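PDB 3I8S: ferrous iron transport protein B from Escherichia coli, which transports ferrous iron across the inner membrane, probably by coupling GTP binding in its cytosolic domain to opening of a channel. Local coordinates for residues 175-180 and 242-247. Residues are numbered along the deposited sequence; the frame is centred on the assembly and turned at random.
Sequences VHYAQP and LHIADA
The methyl of Ala247 meets Val175 and Tyr177 at once: its CB lies 3.4 Å from Val175 CG1, a close approach for two methyl carbons, and 3.7 Å from Tyr177 CD2, which it approaches obliquely to the ring. With chi1 at -179°, Val175 turns CG1 away from its own N and over one face of the Tyr177 ring, offset toward the rim. One helical turn earlier, Ile244 meets the neighbouring ring carbon, with CG2 3.8 Å from Tyr177 CE2, and the carbonyl O of Ile244 lies at the ring edge, near its plane. These residues join the extended chain that leads into helix 179-191 to helix 240-259 of the FeoB cytosolic helical domain, with Ala178 at the N-cap position, right before helix 179-191. No direct hydrogen bond crosses; two waters do the bridging instead. One accepts from His176 N and donates to Ala247 O (2.8 Å), the other accepts from Ala178 N (2.9 Å) and donates to His243 O. Farther out, Tyr177 OH is hydrogen-bonded to Arg248 and to Glu110 of helix 98-111, which anchors the far end of the ring, while Leu206 and Leu182 also pack against the tyrosine.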
# COMPACT_ATOMS: atom_id res chain seq x y z
N VAL A 175 5.04 10.34 6.27
CA VAL A 175 4.50 11.61 5.84
C VAL A 175 4.43 12.52 7.05
O VAL A 175 4.05 12.10 8.15
CB VAL A 175 3.12 11.43 5.16
CG1 VAL A 175 2.59 12.79 4.71
CG2 VAL A 175 3.28 10.50 3.97
N HIS A 176 4.82 13.76 6.85
CA HIS A 176 4.82 14.74 7.92
C HIS A 176 3.68 15.72 7.73
O HIS A 176 3.85 16.81 7.17
CB HIS A 176 6.15 15.49 8.04
CG HIS A 176 6.31 16.20 9.35
ND1 HIS A 176 6.83 15.59 10.46
CD2 HIS A 176 5.96 17.45 9.73
CE1 HIS A 176 6.81 16.43 11.48
NE2 HIS A 176 6.29 17.57 11.06
N TYR A 177 2.50 15.33 8.21
CA TYR A 177 1.32 16.16 8.11
C TYR A 177 1.33 17.30 9.11
O TYR A 177 1.82 17.15 10.24
CB TYR A 177 0.06 15.35 8.36
CG TYR A 177 -0.16 14.20 7.42
CD1 TYR A 177 0.08 12.89 7.81
CD2 TYR A 177 -0.61 14.43 6.12
CE1 TYR A 177 -0.16 11.84 6.92
CE2 TYR A 177 -0.85 13.40 5.24
CZ TYR A 177 -0.62 12.10 5.66
OH TYR A 177 -0.87 11.11 4.78
N ALA A 178 0.75 18.43 8.69
CA ALA A 178 0.55 19.61 9.56
C ALA A 178 -0.23 19.20 10.82
O ALA A 178 -1.17 18.38 10.72
CB ALA A 178 -0.18 20.75 8.80
N GLN A 179 0.18 19.69 11.99
CA GLN A 179 -0.41 19.22 13.27
C GLN A 179 -1.95 19.39 13.34
O GLN A 179 -2.63 18.53 13.89
CB GLN A 179 0.24 19.88 14.48
CG GLN A 179 -0.11 19.19 15.82
CD GLN A 179 0.38 17.76 15.90
OE1 GLN A 179 1.56 17.50 15.66
NE2 GLN A 179 -0.52 16.80 16.19
N PRO A 180 -2.49 20.49 12.79
CA PRO A 180 -3.97 20.54 12.88
C PRO A 180 -4.65 19.37 12.15
O PRO A 180 -5.66 18.85 12.64
CB PRO A 180 -4.31 21.91 12.25
CG PRO A 180 -3.09 22.69 12.38
CD PRO A 180 -1.97 21.71 12.17
N LEU A 242 -5.59 19.78 0.15
CA LEU A 242 -4.37 19.85 -0.64
C LEU A 242 -3.13 19.73 0.23
O LEU A 242 -2.10 19.21 -0.23
CB LEU A 242 -4.34 21.17 -1.38
CG LEU A 242 -3.26 21.48 -2.41
CD1 LEU A 242 -2.95 20.26 -3.25
CD2 LEU A 242 -3.70 22.66 -3.29
N HIS A 243 -3.19 20.22 1.47
CA HIS A 243 -2.06 20.01 2.40
C HIS A 243 -1.80 18.54 2.70
O HIS A 243 -0.65 18.13 2.88
CB HIS A 243 -2.26 20.75 3.72
CG HIS A 243 -2.01 22.22 3.63
ND1 HIS A 243 -0.81 22.80 3.98
CD2 HIS A 243 -2.82 23.24 3.25
CE1 HIS A 243 -0.89 24.11 3.82
NE2 HIS A 243 -2.10 24.40 3.37
N ILE A 244 -2.87 17.75 2.81
CA ILE A 244 -2.77 16.29 3.01
C ILE A 244 -2.02 15.70 1.83
O ILE A 244 -1.00 15.05 2.00
CB ILE A 244 -4.15 15.61 3.17
CG1 ILE A 244 -4.87 16.12 4.42
CG2 ILE A 244 -4.02 14.06 3.28
CD1 ILE A 244 -6.37 15.66 4.51
N ALA A 245 -2.48 16.00 0.62
CA ALA A 245 -1.86 15.46 -0.61
C ALA A 245 -0.42 15.92 -0.75
O ALA A 245 0.46 15.10 -1.07
CB ALA A 245 -2.69 15.83 -1.85
N ASP A 246 -0.16 17.20 -0.48
CA ASP A 246 1.15 17.81 -0.68
C ASP A 246 2.17 17.17 0.30
O ASP A 246 3.29 16.88 -0.09
CB ASP A 246 1.09 19.35 -0.52
CG ASP A 246 0.64 20.08 -1.81
OD1 ASP A 246 0.69 19.48 -2.91
OD2 ASP A 246 0.25 21.27 -1.73
N ALA A 247 1.74 16.92 1.54
CA ALA A 247 2.61 16.23 2.52
C ALA A 247 3.07 14.87 1.95
O ALA A 247 4.24 14.51 2.03
CB ALA A 247 1.90 16.03 3.87
O HOH W 1 5.79 14.89 4.28
O HOH W 2 0.41 18.89 5.81